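Local coordinates for protein AGR_L_2016p (Agrobacterium tumefaciens, PDB 2GVH) that probably hydrolyses the thioester bond of acyl-coenzyme A substrates, releasing coenzyme A and the free acid, through a tandem pair of hotdog thioesterase domains, at residues F60-P70 with E245-H253; A113-Q121 with A194-V202. All blocks are in the same frame, centred on the assembly; numbering follows the deposited sequence.

Interaction 1. Residues F60-P70 with E245-H253; sequences FIAATRFGRTP and ENLLTGERH
An extended chain with CG anti to the backbone N (chi1 180°) carries the E245 carboxylate across to R65 and R68, whose chains bend at chi3 and chi2 respectively to meet it. R65 takes the carboxylate side-on with one nitrogen to each oxygen: NE gives a nearly straight bond to E245 OE2 at 2.9 Å, on the syn side, while NH2 reaches OE1 from above the carboxylate plane. R68 comes end-on instead, and both its terminal nitrogens go to the same oxygen, NH2 lying 2.8 Å from E245 OE2 and NH1 making a longer, more bent bond. R68 NH1 also donates to the carbonyl of the turn, 2.7 Å from L247 O. The R68 guanidinium is sandwiched between G250 CA, 3.4 Å from its CZ over one face, and R65 CA over the other.

All this joins the two hotdog domains of the chain: the C-terminal end of helix 49-67, the long helix of the first domain, meets the hairpin turn between strands 235-246 and 252-264 of the second. R252 NE adds a bond to E245 OE1 from the face opposite R65 NH2, and E223 bridges both R65 and R252, which probably offsets the closeness of these two cations.

Beside the charges lies an apolar strip. L247 CD1 sits 4.1 Å from F60 CE2, and the L247 side chain crosses that of T64 at about a right angle. L248 CD2 rests on the backbone of T69, 3.6 Å from its carbonyl carbon, and its side chain crosses the P70 ring at a similarly steep angle.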
loop_
_atom_site.group_PDB
_atom_site.type_symbol
_atom_site.label_atom_id
_atom_site.label_comp_id
_atom_site.label_asym_id
_atom_site.label_seq_id
_atom_site.Cartn_x
_atom_site.Cartn_y
_atom_site.Cartn_z
ATOM N N PHE B 60 -8.332 -16.844 6.238
ATOM C CA PHE B 60 -8.434 -16.161 7.502
ATOM C C PHE B 60 -9.856 -15.652 7.775
ATOM O O PHE B 60 -10.493 -16.042 8.800
ATOM C CB PHE B 60 -7.404 -15.032 7.571
ATOM C CG PHE B 60 -7.597 -14.108 8.729
ATOM C CD1 PHE B 60 -7.120 -14.437 9.983
ATOM C CD2 PHE B 60 -8.257 -12.905 8.568
ATOM C CE1 PHE B 60 -7.295 -13.584 11.065
ATOM C CE2 PHE B 60 -8.442 -12.044 9.650
ATOM C CZ PHE B 60 -7.950 -12.380 10.892
ATOM N N ILE B 61 -10.361 -14.834 6.850
ATOM C CA ILE B 61 -11.728 -14.312 6.932
ATOM C C ILE B 61 -12.736 -15.463 7.129
ATOM O O ILE B 61 -13.607 -15.388 8.001
ATOM C CB ILE B 61 -12.086 -13.517 5.686
ATOM C CG1 ILE B 61 -11.151 -12.294 5.519
ATOM C CG2 ILE B 61 -13.539 -13.086 5.715
ATOM C CD1 ILE B 61 -11.334 -11.556 4.180
ATOM N N ALA B 62 -12.625 -16.508 6.315
ATOM C CA ALA B 62 -13.569 -17.617 6.412
ATOM C C ALA B 62 -13.603 -18.198 7.816
ATOM O O ALA B 62 -14.665 -18.256 8.439
ATOM C CB ALA B 62 -13.244 -18.701 5.412
ATOM N N ALA B 63 -12.434 -18.598 8.295
ATOM C CA ALA B 63 -12.208 -19.057 9.645
ATOM C C ALA B 63 -12.821 -18.155 10.690
ATOM O O ALA B 63 -13.530 -18.630 11.568
ATOM C CB ALA B 63 -10.729 -19.185 9.886
ATOM N N THR B 64 -12.543 -16.855 10.604
ATOM C CA THR B 64 -12.971 -15.925 11.638
ATOM C C THR B 64 -14.490 -15.810 11.660
ATOM O O THR B 64 -15.103 -15.690 12.709
ATOM C CB THR B 64 -12.330 -14.562 11.478
ATOM O OG1 THR B 64 -10.920 -14.709 11.205
ATOM C CG2 THR B 64 -12.525 -13.768 12.765
ATOM N N ARG B 65 -15.097 -15.881 10.489
ATOM C CA ARG B 65 -16.540 -15.819 10.372
ATOM C C ARG B 65 -17.141 -17.052 10.975
ATOM O O ARG B 65 -18.261 -17.028 11.458
ATOM C CB ARG B 65 -16.964 -15.791 8.913
ATOM C CG ARG B 65 -17.040 -14.427 8.281
ATOM C CD ARG B 65 -17.621 -14.563 6.881
ATOM N NE ARG B 65 -18.413 -13.397 6.519
ATOM C CZ ARG B 65 -18.729 -13.038 5.273
ATOM N NH1 ARG B 65 -18.334 -13.750 4.225
ATOM N NH2 ARG B 65 -19.443 -11.939 5.079
ATOM N N PHE B 66 -16.405 -18.148 10.892
ATOM C CA PHE B 66 -16.920 -19.398 11.353
ATOM C C PHE B 66 -16.879 -19.454 12.871
ATOM O O PHE B 66 -17.899 -19.741 13.519
ATOM C CB PHE B 66 -16.139 -20.573 10.771
ATOM C CG PHE B 66 -16.683 -21.929 11.221
ATOM C CD1 PHE B 66 -17.841 -22.444 10.653
ATOM C CD2 PHE B 66 -16.055 -22.654 12.234
ATOM C CE1 PHE B 66 -18.358 -23.684 11.066
ATOM C CE2 PHE B 66 -16.569 -23.908 12.675
ATOM C CZ PHE B 66 -17.713 -24.421 12.095
ATOM N N GLY B 67 -15.698 -19.171 13.432
ATOM C CA GLY B 67 -15.490 -19.377 14.874
ATOM C C GLY B 67 -15.611 -18.119 15.693
ATOM O O GLY B 67 -15.592 -18.189 16.897
ATOM N N ARG B 68 -15.685 -16.963 15.023
ATOM C CA ARG B 68 -15.861 -15.679 15.690
ATOM C C ARG B 68 -14.857 -15.540 16.839
ATOM O O ARG B 68 -15.242 -15.389 18.010
ATOM C CB ARG B 68 -17.319 -15.537 16.192
ATOM C CG ARG B 68 -18.419 -15.551 15.088
ATOM C CD ARG B 68 -18.265 -14.376 14.134
ATOM N NE ARG B 68 -19.154 -14.417 12.967
ATOM C CZ ARG B 68 -19.043 -13.583 11.921
ATOM N NH1 ARG B 68 -18.091 -12.668 11.903
ATOM N NH2 ARG B 68 -19.872 -13.649 10.885
ATOM N N THR B 69 -13.574 -15.639 16.498
ATOM C CA THR B 69 -12.482 -15.603 17.480
ATOM C C THR B 69 -11.206 -15.344 16.702
ATOM O O THR B 69 -11.209 -15.538 15.509
ATOM C CB THR B 69 -12.392 -16.940 18.269
ATOM O OG1 THR B 69 -11.502 -16.795 19.382
ATOM C CG2 THR B 69 -11.927 -18.091 17.377
ATOM N N PRO B 70 -10.118 -14.875 17.349
ATOM C CA PRO B 70 -8.909 -14.681 16.525
ATOM C C PRO B 70 -8.330 -16.011 16.018
ATOM O O PRO B 70 -8.419 -17.026 16.711
ATOM C CB PRO B 70 -7.924 -13.992 17.478
ATOM C CG PRO B 70 -8.769 -13.493 18.623
ATOM C CD PRO B 70 -9.894 -14.470 18.748
ATOM N N GLU B 245 -19.290 -5.974 8.429
ATOM C CA GLU B 245 -19.482 -7.067 9.327
ATOM C C GLU B 245 -18.338 -7.044 10.313
ATOM O O GLU B 245 -17.167 -6.916 9.924
ATOM C CB GLU B 245 -19.503 -8.372 8.556
ATOM C CG GLU B 245 -19.703 -9.615 9.425
ATOM C CD GLU B 245 -19.751 -10.856 8.588
ATOM O OE1 GLU B 245 -20.491 -10.863 7.582
ATOM O OE2 GLU B 245 -19.048 -11.819 8.928
ATOM N N ASN B 246 -18.688 -7.142 11.593
ATOM C CA ASN B 246 -17.689 -7.236 12.633
ATOM C C ASN B 246 -17.187 -8.656 12.669
ATOM O O ASN B 246 -17.976 -9.587 12.851
ATOM C CB ASN B 246 -18.273 -6.864 13.987
ATOM C CG ASN B 246 -17.204 -6.698 15.043
ATOM O OD1 ASN B 246 -16.653 -7.680 15.550
ATOM N ND2 ASN B 246 -16.894 -5.444 15.373
ATOM N N LEU B 247 -15.879 -8.823 12.501
ATOM C CA LEU B 247 -15.308 -10.149 12.393
ATOM C C LEU B 247 -15.562 -11.034 13.617
ATOM O O LEU B 247 -15.930 -12.189 13.480
ATOM C CB LEU B 247 -13.826 -10.069 12.045
ATOM C CG LEU B 247 -13.523 -10.020 10.532
ATOM C CD1 LEU B 247 -12.041 -10.268 10.292
ATOM C CD2 LEU B 247 -14.364 -11.023 9.716
ATOM N N LEU B 248 -15.403 -10.482 14.809
ATOM C CA LEU B 248 -15.455 -11.284 16.012
ATOM C C LEU B 248 -16.878 -11.485 16.515
ATOM O O LEU B 248 -17.200 -12.538 17.033
ATOM C CB LEU B 248 -14.562 -10.680 17.098
ATOM C CG LEU B 248 -13.072 -10.564 16.743
ATOM C CD1 LEU B 248 -12.290 -9.698 17.751
ATOM C CD2 LEU B 248 -12.442 -11.938 16.590
ATOM N N THR B 249 -17.726 -10.475 16.346
ATOM C CA THR B 249 -19.104 -10.540 16.858
ATOM C C THR B 249 -20.069 -11.035 15.784
ATOM O O THR B 249 -21.042 -11.719 16.099
ATOM C CB THR B 249 -19.615 -9.164 17.401
ATOM O OG1 THR B 249 -19.961 -8.294 16.304
ATOM C CG2 THR B 249 -18.553 -8.476 18.283
ATOM N N GLY B 250 -19.810 -10.664 14.526
ATOM C CA GLY B 250 -20.692 -11.031 13.408
ATOM C C GLY B 250 -21.741 -9.987 13.037
ATOM O O GLY B 250 -22.598 -10.217 12.175
ATOM N N GLU B 251 -21.683 -8.837 13.694
ATOM C CA GLU B 251 -22.703 -7.824 13.526
ATOM C C GLU B 251 -22.606 -7.205 12.120
ATOM O O GLU B 251 -21.567 -6.667 11.728
ATOM C CB GLU B 251 -22.542 -6.754 14.605
ATOM C CG GLU B 251 -23.836 -5.970 14.897
ATOM C CD GLU B 251 -23.638 -4.801 15.864
ATOM O OE1 GLU B 251 -22.470 -4.505 16.228
ATOM O OE2 GLU B 251 -24.675 -4.192 16.251
ATOM N N ARG B 252 -23.695 -7.318 11.358
ATOM C CA ARG B 252 -23.768 -6.733 10.024
ATOM C C ARG B 252 -24.681 -5.529 9.995
ATOM O O ARG B 252 -25.658 -5.462 10.748
ATOM C CB ARG B 252 -24.343 -7.722 9.027
ATOM C CG ARG B 252 -23.955 -9.146 9.216
ATOM C CD ARG B 252 -24.455 -9.953 8.033
ATOM N NE ARG B 252 -23.445 -10.024 6.989
ATOM C CZ ARG B 252 -23.598 -9.629 5.731
ATOM N NH1 ARG B 252 -24.744 -9.127 5.303
ATOM N NH2 ARG B 252 -22.587 -9.755 4.891
ATOM N N HIS B 253 -24.364 -4.591 9.109
ATOM C CA HIS B 253 -25.212 -3.445 8.822
ATOM C C HIS B 253 -24.991 -3.055 7.387
ATOM O O HIS B 253 -23.845 -3.042 6.890
ATOM C CB HIS B 253 -24.835 -2.234 9.657
ATOM C CG HIS B 253 -25.052 -2.411 11.120
ATOM N ND1 HIS B 253 -24.015 -2.391 12.031
ATOM C CD2 HIS B 253 -26.187 -2.613 11.837
ATOM C CE1 HIS B 253 -24.503 -2.573 13.245
ATOM N NE2 HIS B 253 -25.817 -2.709 13.153
#

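Interaction 2. Residues A113-Q121 with A194-V202; sequences AETIIGRQQ and ASRYCGKLV
G118 and G199 join two turns of the double-hotdog chain: the hairpin turn after strand 104-115 of the first domain, and the bend where helix 179-198, the long helix of the second, ends. The one hydrogen bond across the contact is between backbones, G118 N to G199 O at 2.8 Å, and it is close to straight (166°). The same carbonyl receives a CA-H...O contact from I117. G199 leaves helical geometry with positive phi, and its carbonyl faces the hairpin.

Next to the bond, I116 CG2 lies anti to its own backbone N and points into the corner between S195 and L201, 3.6 Å from S195 OG and 3.7 Å from L201 CA. S195 OG in turn donates to K200 O, tying the last turn of the helix to the residues that follow it.

On the other flank two arginines pack together: the guanidinium of R119 covers the extended aliphatic chain of R196, with R196 CG 3.9 Å from R119 CZ, and the two guanidinium planes are only 7° apart. Each cation has a carboxylate of its own, which probably eases their closeness: R196 NH2 is paired with E92 on the neighbouring strand 89-100, and R119 with E114. Within the hairpin, T115 OG1 donates to I117 O and accepts from Q120 N, linking both sides of the turn. R119 NE reaches E114 OE1 at 2.7 Å, in the guanidinium plane and nearly along the carboxylate C-O bond.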
loop_
_atom_site.group_PDB
_atom_site.type_symbol
_atom_site.label_atom_id
_atom_site.label_comp_id
_atom_site.label_asym_id
_atom_site.label_seq_id
_atom_site.Cartn_x
_atom_site.Cartn_y
_atom_site.Cartn_z
ATOM N N ALA B 113 -8.522 -17.666 -12.040
ATOM C CA ALA B 113 -8.322 -16.490 -12.832
ATOM C C ALA B 113 -9.103 -16.630 -14.113
ATOM O O ALA B 113 -9.002 -17.656 -14.781
ATOM C CB ALA B 113 -6.843 -16.314 -13.116
ATOM N N GLU B 114 -9.890 -15.611 -14.455
ATOM C CA GLU B 114 -10.618 -15.573 -15.719
ATOM C C GLU B 114 -10.185 -14.355 -16.516
ATOM O O GLU B 114 -10.089 -13.282 -15.940
ATOM C CB GLU B 114 -12.113 -15.510 -15.446
ATOM C CG GLU B 114 -12.704 -16.826 -15.044
ATOM C CD GLU B 114 -14.175 -16.754 -14.637
ATOM O OE1 GLU B 114 -14.944 -15.924 -15.192
ATOM O OE2 GLU B 114 -14.563 -17.554 -13.751
ATOM N N THR B 115 -9.936 -14.492 -17.822
ATOM C CA THR B 115 -9.537 -13.337 -18.608
ATOM C C THR B 115 -10.623 -12.292 -18.503
ATOM O O THR B 115 -11.800 -12.628 -18.395
ATOM C CB THR B 115 -9.306 -13.617 -20.118
ATOM O OG1 THR B 115 -10.451 -14.246 -20.675
ATOM C CG2 THR B 115 -8.110 -14.466 -20.347
ATOM N N ILE B 116 -10.217 -11.029 -18.537
ATOM C CA ILE B 116 -11.142 -9.928 -18.559
ATOM C C ILE B 116 -11.828 -9.949 -19.905
ATOM O O ILE B 116 -13.042 -9.833 -19.967
ATOM C CB ILE B 116 -10.418 -8.576 -18.323
ATOM C CG1 ILE B 116 -9.898 -8.515 -16.893
ATOM C CG2 ILE B 116 -11.341 -7.401 -18.620
ATOM C CD1 ILE B 116 -8.883 -7.486 -16.656
ATOM N N ILE B 117 -11.032 -10.082 -20.977
ATOM C CA ILE B 117 -11.564 -10.178 -22.325
ATOM C C ILE B 117 -11.824 -11.647 -22.612
ATOM O O ILE B 117 -10.886 -12.436 -22.674
ATOM C CB ILE B 117 -10.597 -9.582 -23.407
ATOM C CG1 ILE B 117 -10.316 -8.103 -23.147
ATOM C CG2 ILE B 117 -11.182 -9.771 -24.809
ATOM C CD1 ILE B 117 -8.961 -7.681 -23.627
ATOM N N GLY B 118 -13.094 -12.017 -22.773
ATOM C CA GLY B 118 -13.465 -13.386 -23.088
ATOM C C GLY B 118 -13.898 -14.271 -21.927
ATOM O O GLY B 118 -14.592 -15.254 -22.137
ATOM N N ARG B 119 -13.483 -13.952 -20.699
ATOM C CA ARG B 119 -13.861 -14.785 -19.508
ATOM C C ARG B 119 -13.444 -16.264 -19.620
ATOM O O ARG B 119 -14.232 -17.187 -19.367
ATOM C CB ARG B 119 -15.370 -14.684 -19.206
ATOM C CG ARG B 119 -15.698 -14.113 -17.863
ATOM C CD ARG B 119 -17.155 -14.409 -17.469
ATOM N NE ARG B 119 -17.229 -14.900 -16.097
ATOM C CZ ARG B 119 -18.339 -14.949 -15.372
ATOM N NH1 ARG B 119 -19.507 -14.544 -15.886
ATOM N NH2 ARG B 119 -18.282 -15.417 -14.120
ATOM N N GLN B 120 -12.203 -16.499 -20.019
ATOM C CA GLN B 120 -11.707 -17.854 -20.113
ATOM C C GLN B 120 -10.968 -18.166 -18.834
ATOM O O GLN B 120 -10.141 -17.361 -18.378
ATOM C CB GLN B 120 -10.736 -17.988 -21.258
ATOM C CG GLN B 120 -11.167 -17.336 -22.560
ATOM C CD GLN B 120 -9.984 -17.163 -23.493
ATOM O OE1 GLN B 120 -8.835 -17.138 -23.036
ATOM N NE2 GLN B 120 -10.248 -16.987 -24.780
ATOM N N GLN B 121 -11.238 -19.333 -18.254
ATOM C CA GLN B 121 -10.543 -19.731 -17.053
ATOM C C GLN B 121 -9.109 -20.163 -17.378
ATOM O O GLN B 121 -8.897 -21.090 -18.155
ATOM C CB GLN B 121 -11.250 -20.861 -16.371
ATOM C CG GLN B 121 -12.737 -20.835 -16.416
ATOM C CD GLN B 121 -13.249 -22.118 -15.806
ATOM O OE1 GLN B 121 -13.414 -23.135 -16.504
ATOM N NE2 GLN B 121 -13.415 -22.118 -14.483
ATOM N N ALA B 194 -20.025 -5.657 -14.091
ATOM C CA ALA B 194 -20.050 -5.168 -15.499
ATOM C C ALA B 194 -19.220 -6.007 -16.444
ATOM O O ALA B 194 -19.705 -6.472 -17.469
ATOM C CB ALA B 194 -19.559 -3.686 -15.606
ATOM N N SER B 195 -17.965 -6.208 -16.077
ATOM C CA SER B 195 -16.992 -6.821 -16.987
ATOM C C SER B 195 -17.323 -8.259 -17.218
ATOM O O SER B 195 -17.266 -8.748 -18.334
ATOM C CB SER B 195 -15.583 -6.698 -16.429
ATOM O OG SER B 195 -14.703 -7.435 -17.233
ATOM N N ARG B 196 -17.680 -8.938 -16.148
ATOM C CA ARG B 196 -18.211 -10.312 -16.255
ATOM C C ARG B 196 -19.386 -10.378 -17.198
ATOM O O ARG B 196 -19.445 -11.262 -18.023
ATOM C CB ARG B 196 -18.574 -10.895 -14.880
ATOM C CG ARG B 196 -17.341 -11.389 -14.124
ATOM C CD ARG B 196 -17.700 -11.958 -12.782
ATOM N NE ARG B 196 -16.577 -12.590 -12.088
ATOM C CZ ARG B 196 -16.662 -13.080 -10.853
ATOM N NH1 ARG B 196 -17.803 -13.003 -10.173
ATOM N NH2 ARG B 196 -15.617 -13.662 -10.284
ATOM N N TYR B 197 -20.290 -9.408 -17.117
ATOM C CA TYR B 197 -21.488 -9.404 -17.965
ATOM C C TYR B 197 -21.150 -9.271 -19.438
ATOM O O TYR B 197 -21.653 -10.005 -20.252
ATOM C CB TYR B 197 -22.419 -8.263 -17.564
ATOM C CG TYR B 197 -23.738 -8.302 -18.266
ATOM C CD1 TYR B 197 -24.788 -9.068 -17.763
ATOM C CD2 TYR B 197 -23.941 -7.602 -19.453
ATOM C CE1 TYR B 197 -26.013 -9.126 -18.417
ATOM C CE2 TYR B 197 -25.172 -7.661 -20.117
ATOM C CZ TYR B 197 -26.199 -8.425 -19.584
ATOM O OH TYR B 197 -27.422 -8.503 -20.211
ATOM N N CYS B 198 -20.301 -8.323 -19.795
ATOM C CA CYS B 198 -20.082 -8.078 -21.206
ATOM C C CYS B 198 -18.907 -8.882 -21.805
ATOM O O CYS B 198 -18.769 -8.954 -23.011
ATOM C CB CYS B 198 -19.912 -6.584 -21.431
ATOM S SG CYS B 198 -18.371 -5.851 -20.771
ATOM N N GLY B 199 -18.055 -9.462 -20.957
ATOM C CA GLY B 199 -16.883 -10.194 -21.425
ATOM C C GLY B 199 -15.742 -9.304 -21.887
ATOM O O GLY B 199 -14.791 -9.777 -22.479
ATOM N N LYS B 200 -15.808 -8.019 -21.568
ATOM C CA LYS B 200 -14.828 -7.063 -22.058
ATOM C C LYS B 200 -14.304 -6.228 -20.909
ATOM O O LYS B 200 -14.881 -6.227 -19.814
ATOM C CB LYS B 200 -15.460 -6.141 -23.116
ATOM C CG LYS B 200 -15.932 -6.816 -24.388
ATOM C CD LYS B 200 -16.698 -5.827 -25.294
ATOM C CE LYS B 200 -16.459 -6.107 -26.775
ATOM N NZ LYS B 200 -17.103 -7.365 -27.208
ATOM N N LEU B 201 -13.226 -5.490 -21.173
ATOM C CA LEU B 201 -12.776 -4.448 -20.265
ATOM C C LEU B 201 -13.851 -3.381 -20.138
ATOM O O LEU B 201 -14.479 -3.034 -21.128
ATOM C CB LEU B 201 -11.509 -3.833 -20.808
ATOM C CG LEU B 201 -10.757 -2.770 -20.019
ATOM C CD1 LEU B 201 -10.485 -3.225 -18.583
ATOM C CD2 LEU B 201 -9.451 -2.519 -20.759
ATOM N N VAL B 202 -14.081 -2.863 -18.935
ATOM C CA VAL B 202 -15.035 -1.770 -18.775
ATOM C C VAL B 202 -14.429 -0.584 -18.032
ATOM O O VAL B 202 -13.445 -0.732 -17.313
ATOM C CB VAL B 202 -16.303 -2.221 -18.034
ATOM C CG1 VAL B 202 -16.952 -3.382 -18.750
ATOM C CG2 VAL B 202 -15.962 -2.620 -16.638
#

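In the fold
From the N terminus, the chain first reaches residues 60-70 at the end of helix 49-67, then the hairpin turn 113-121 within the first sheet. After crossing into the second domain it passes 194-202 at the end of helix 179-198, where interaction 2 closes a loop of 72 intervening residues. Only at the hairpin 245-253 does interaction 1 close its own, longer loop of 174, so interaction 2 is nested inside it. The two do not touch: their centres are 31 Å apart, on opposite sides of the chain's centre. The pattern is reciprocal, the end of each domain's long helix meeting a hairpin turn of the other domain's sheet.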